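Local coordinates for plasmodium falciparum gamete antigen 27/25 (Plasmodium falciparum, PDB 1N81), which is of unknown molecular function but is essential for sexual development of the malaria parasite and may act in protein dimerization, at residues M133-F143 / Y159-L170. Residues are numbered along the deposited sequence; the frame is centred on the assembly and turned at random.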
loop_
_atom_site.group_PDB
_atom_site.type_symbol
_atom_site.label_atom_id
_atom_site.label_comp_id
_atom_site.label_asym_id
_atom_site.label_seq_id
_atom_site.Cartn_x
_atom_site.Cartn_y
_atom_site.Cartn_z
ATOM N N MET A 133 -7.426 12.558 0.265
ATOM C CA MET A 133 -6.461 11.601 -0.280
ATOM C C MET A 133 -5.057 12.202 -0.383
ATOM O O MET A 133 -4.041 11.502 -0.225
ATOM C CB MET A 133 -6.890 11.139 -1.668
ATOM C CG MET A 133 -8.140 10.301 -1.676
ATOM S SD MET A 133 -8.526 9.738 -3.344
ATOM C CE MET A 133 -9.871 8.639 -3.024
ATOM N N ASN A 134 -5.014 13.510 -0.617
ATOM C CA ASN A 134 -3.757 14.229 -0.775
ATOM C C ASN A 134 -3.342 14.983 0.483
ATOM O O ASN A 134 -2.323 15.658 0.474
ATOM C CB ASN A 134 -3.867 15.244 -1.956
ATOM C CG ASN A 134 -4.009 14.559 -3.326
ATOM O OD1 ASN A 134 -3.167 13.775 -3.709
ATOM N ND2 ASN A 134 -5.077 14.874 -4.063
ATOM N N ASP A 135 -4.111 14.875 1.572
ATOM C CA ASP A 135 -3.773 15.639 2.770
ATOM C C ASP A 135 -2.493 15.161 3.471
ATOM O O ASP A 135 -2.538 14.314 4.371
ATOM C CB ASP A 135 -4.957 15.621 3.762
ATOM C CG ASP A 135 -4.847 16.722 4.829
ATOM O OD1 ASP A 135 -3.714 17.113 5.169
ATOM O OD2 ASP A 135 -5.894 17.182 5.324
ATOM N N LYS A 136 -1.359 15.745 3.094
ATOM C CA LYS A 136 -0.081 15.361 3.671
ATOM C C LYS A 136 -0.022 15.598 5.177
ATOM O O LYS A 136 0.727 14.915 5.896
ATOM C CB LYS A 136 1.072 16.121 3.002
ATOM C CG LYS A 136 1.122 16.089 1.481
ATOM C CD LYS A 136 2.078 17.196 0.982
ATOM C CE LYS A 136 1.960 17.500 -0.514
ATOM N NZ LYS A 136 2.738 16.553 -1.369
ATOM N N LYS A 137 -0.799 16.569 5.653
ATOM C CA LYS A 137 -0.815 16.879 7.074
ATOM C C LYS A 137 -1.457 15.732 7.849
ATOM O O LYS A 137 -0.938 15.293 8.878
ATOM C CB LYS A 137 -1.593 18.164 7.327
ATOM C CG LYS A 137 -1.576 18.608 8.764
ATOM C CD LYS A 137 -1.798 20.120 8.873
ATOM C CE LYS A 137 -1.365 20.655 10.232
ATOM N NZ LYS A 137 -2.193 20.118 11.346
ATOM N N LEU A 138 -2.595 15.271 7.354
ATOM C CA LEU A 138 -3.310 14.163 7.983
ATOM C C LEU A 138 -2.410 12.926 7.907
ATOM O O LEU A 138 -2.261 12.197 8.874
ATOM C CB LEU A 138 -4.630 13.903 7.252
ATOM C CG LEU A 138 -5.421 12.653 7.654
ATOM C CD1 LEU A 138 -5.919 12.781 9.095
ATOM C CD2 LEU A 138 -6.596 12.473 6.716
ATOM N N ILE A 139 -1.774 12.707 6.763
ATOM C CA ILE A 139 -0.906 11.547 6.639
ATOM C C ILE A 139 0.252 11.585 7.645
ATOM O O ILE A 139 0.555 10.571 8.295
ATOM C CB ILE A 139 -0.383 11.400 5.198
ATOM C CG1 ILE A 139 -1.564 11.043 4.270
ATOM C CG2 ILE A 139 0.688 10.295 5.127
ATOM C CD1 ILE A 139 -1.232 11.188 2.786
ATOM N N ARG A 140 0.870 12.747 7.799
ATOM C CA ARG A 140 1.990 12.882 8.716
ATOM C C ARG A 140 1.552 12.552 10.135
ATOM O O ARG A 140 2.259 11.863 10.853
ATOM C CB ARG A 140 2.564 14.301 8.681
ATOM C CG ARG A 140 3.803 14.510 9.604
ATOM C CD ARG A 140 5.024 13.671 9.177
ATOM N NE ARG A 140 5.282 12.574 10.111
ATOM C CZ ARG A 140 6.313 11.735 10.026
ATOM N NH1 ARG A 140 7.208 11.858 9.053
ATOM N NH2 ARG A 140 6.438 10.746 10.907
ATOM N N MET A 141 0.384 13.042 10.538
ATOM C CA MET A 141 -0.102 12.755 11.877
ATOM C C MET A 141 -0.448 11.297 12.058
ATOM O O MET A 141 -0.093 10.700 13.081
ATOM C CB MET A 141 -1.294 13.653 12.224
ATOM C CG MET A 141 -0.850 15.072 12.533
ATOM S SD MET A 141 -2.203 16.109 13.118
ATOM C CE MET A 141 -2.802 16.680 11.612
ATOM N N LEU A 142 -1.146 10.700 11.098
ATOM C CA LEU A 142 -1.440 9.279 11.234
ATOM C C LEU A 142 -0.125 8.470 11.301
ATOM O O LEU A 142 -0.030 7.489 12.065
ATOM C CB LEU A 142 -2.330 8.786 10.092
ATOM C CG LEU A 142 -3.783 9.284 10.116
ATOM C CD1 LEU A 142 -4.459 8.911 8.800
ATOM C CD2 LEU A 142 -4.558 8.664 11.297
ATOM N N PHE A 143 0.887 8.904 10.542
ATOM C CA PHE A 143 2.194 8.247 10.531
ATOM C C PHE A 143 2.886 8.324 11.894
ATOM O O PHE A 143 3.499 7.349 12.344
ATOM C CB PHE A 143 3.143 8.866 9.483
ATOM C CG PHE A 143 3.608 7.889 8.441
ATOM C CD1 PHE A 143 2.851 7.674 7.283
ATOM C CD2 PHE A 143 4.782 7.163 8.623
ATOM C CE1 PHE A 143 3.267 6.744 6.339
ATOM C CE2 PHE A 143 5.209 6.229 7.670
ATOM C CZ PHE A 143 4.450 6.024 6.536
ATOM N N TYR A 159 9.783 8.339 4.562
ATOM C CA TYR A 159 8.486 8.918 4.904
ATOM C C TYR A 159 7.898 9.693 3.732
ATOM O O TYR A 159 6.738 9.512 3.364
ATOM C CB TYR A 159 8.586 9.890 6.086
ATOM C CG TYR A 159 7.303 10.671 6.249
ATOM C CD1 TYR A 159 6.154 10.051 6.747
ATOM C CD2 TYR A 159 7.182 11.957 5.733
ATOM C CE1 TYR A 159 4.926 10.670 6.706
ATOM C CE2 TYR A 159 5.960 12.588 5.686
ATOM C CZ TYR A 159 4.824 11.932 6.169
ATOM O OH TYR A 159 3.578 12.509 6.055
ATOM N N LYS A 160 8.695 10.573 3.148
ATOM C CA LYS A 160 8.197 11.348 2.026
ATOM C C LYS A 160 7.757 10.436 0.859
ATOM O O LYS A 160 6.720 10.667 0.210
ATOM C CB LYS A 160 9.284 12.323 1.589
ATOM C CG LYS A 160 8.986 13.125 0.356
ATOM C CD LYS A 160 10.047 14.221 0.172
ATOM C CE LYS A 160 9.759 15.120 -1.043
ATOM N NZ LYS A 160 9.923 14.403 -2.350
ATOM N N ASP A 161 8.533 9.400 0.574
ATOM C CA ASP A 161 8.142 8.506 -0.515
ATOM C C ASP A 161 6.856 7.765 -0.143
ATOM O O ASP A 161 5.954 7.618 -0.976
ATOM C CB ASP A 161 9.250 7.497 -0.833
ATOM C CG ASP A 161 10.485 8.158 -1.458
ATOM O OD1 ASP A 161 10.359 9.231 -2.100
ATOM O OD2 ASP A 161 11.588 7.589 -1.318
ATOM N N ALA A 162 6.756 7.330 1.113
ATOM C CA ALA A 162 5.567 6.616 1.550
ATOM C C ALA A 162 4.307 7.485 1.429
ATOM O O ALA A 162 3.267 7.005 0.975
ATOM C CB ALA A 162 5.725 6.152 2.967
ATOM N N ALA A 163 4.390 8.751 1.822
ATOM C CA ALA A 163 3.211 9.616 1.759
ATOM C C ALA A 163 2.735 9.724 0.312
ATOM O O ALA A 163 1.539 9.753 0.053
ATOM C CB ALA A 163 3.534 11.010 2.335
ATOM N N ALA A 164 3.674 9.781 -0.630
ATOM C CA ALA A 164 3.312 9.864 -2.044
ATOM C C ALA A 164 2.606 8.570 -2.496
ATOM O O ALA A 164 1.624 8.616 -3.231
ATOM C CB ALA A 164 4.564 10.117 -2.895
ATOM N N ARG A 165 3.094 7.419 -2.046
ATOM C CA ARG A 165 2.477 6.150 -2.422
ATOM C C ARG A 165 1.063 6.048 -1.900
ATOM O O ARG A 165 0.162 5.550 -2.572
ATOM C CB ARG A 165 3.246 4.985 -1.834
ATOM C CG ARG A 165 4.486 4.574 -2.630
ATOM C CD ARG A 165 5.120 3.368 -1.928
ATOM N NE ARG A 165 6.459 3.759 -1.613
ATOM C CZ ARG A 165 6.989 3.719 -0.416
ATOM N NH1 ARG A 165 6.305 3.289 0.629
ATOM N NH2 ARG A 165 8.224 4.115 -0.278
ATOM N N ILE A 166 0.899 6.500 -0.671
ATOM C CA ILE A 166 -0.376 6.454 0.007
ATOM C C ILE A 166 -1.431 7.241 -0.795
ATOM O O ILE A 166 -2.535 6.734 -1.082
ATOM C CB ILE A 166 -0.177 7.029 1.403
ATOM C CG1 ILE A 166 0.534 5.976 2.259
ATOM C CG2 ILE A 166 -1.511 7.504 2.015
ATOM C CD1 ILE A 166 0.890 6.500 3.652
ATOM N N SER A 167 -1.082 8.467 -1.160
ATOM C CA SER A 167 -2.004 9.300 -1.930
ATOM C C SER A 167 -2.263 8.600 -3.266
ATOM O O SER A 167 -3.416 8.493 -3.702
ATOM C CB SER A 167 -1.424 10.705 -2.145
ATOM O OG SER A 167 -1.441 11.434 -0.934
ATOM N N GLN A 168 -1.207 8.069 -3.880
ATOM C CA GLN A 168 -1.367 7.369 -5.153
ATOM C C GLN A 168 -2.258 6.164 -5.020
ATOM O O GLN A 168 -3.137 5.936 -5.854
ATOM C CB GLN A 168 -0.034 6.890 -5.729
ATOM C CG GLN A 168 -0.250 6.264 -7.097
ATOM C CD GLN A 168 0.993 5.696 -7.682
ATOM O OE1 GLN A 168 1.453 4.630 -7.282
ATOM N NE2 GLN A 168 1.573 6.418 -8.633
ATOM N N PHE A 169 -2.011 5.367 -3.984
ATOM C CA PHE A 169 -2.803 4.169 -3.744
ATOM C C PHE A 169 -4.302 4.516 -3.592
ATOM O O PHE A 169 -5.163 3.862 -4.164
ATOM C CB PHE A 169 -2.311 3.457 -2.469
ATOM C CG PHE A 169 -3.092 2.208 -2.129
ATOM C CD1 PHE A 169 -2.564 0.942 -2.405
ATOM C CD2 PHE A 169 -4.351 2.301 -1.534
ATOM C CE1 PHE A 169 -3.274 -0.237 -2.094
ATOM C CE2 PHE A 169 -5.079 1.143 -1.216
ATOM C CZ PHE A 169 -4.530 -0.140 -1.501
ATOM N N LEU A 170 -4.615 5.528 -2.800
ATOM C CA LEU A 170 -6.010 5.889 -2.592
ATOM C C LEU A 170 -6.696 6.291 -3.920
ATOM O O LEU A 170 -7.767 5.783 -4.262
ATOM C CB LEU A 170 -6.087 7.019 -1.562
ATOM C CG LEU A 170 -5.714 6.518 -0.157
ATOM C CD1 LEU A 170 -5.465 7.682 0.740
ATOM C CD2 LEU A 170 -6.800 5.634 0.417
#
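The ring of Y159 is engaged on a face by R140 and at an edge by F143. R140 brings its guanidinium over that face tilted, the two planes 31° apart, with NH1 foremost, 3.0 Å from Y159 CG. This is a cation-pi contact, R140 CZ standing 3.8 Å from the ring centroid. CG of R140 stands anti to the backbone N, and bends at chi2 and chi3 fold the chain back across the tyrosine, where CD adds a CH-pi contact over the same face. The CE1 edge of Y159 points in turn at a face of F143, an edge-to-face pair with centroids 5.0 Å apart and planes at 86°. At the rim of the F143 ring, in its plane, I166 CD1 meets CE1 at 3.6 Å, while the small A162 allows the helix to come close to CZ. Arginine suits its place doubly: its cation sits over the aromatic ring while NH2 forms salt bridges with D144 and E147, which probably help fix its rotation.

Farther along, the branched I139 enters as a knob among Y159, A163, I166 and S167 and fills the hole from two sides, CG2 toward A163 and CD1 to I166 CG2 at 3.8 Å. Small S167 lets M133 O come close, and its OG donates to that carbonyl (2.7 Å), tying the end of helix 126-133 to helix 156-173 just before D135 caps helix 136-150 by accepting from L138 N. M133 CG meets L170 CB at 3.9 Å, and its extended chain carries CE on to L170 O.

Helices 136-150 and 156-173 are consecutive and cross steeply: the axes of 136-143 and 159-170 come within 10.5 Å and their directions differ by 118°. L142 and L170 both reach V116 on helix 96-122, whereas R165 and F169 turn to helix 71-89, so the pair packs onto the larger helical bundle.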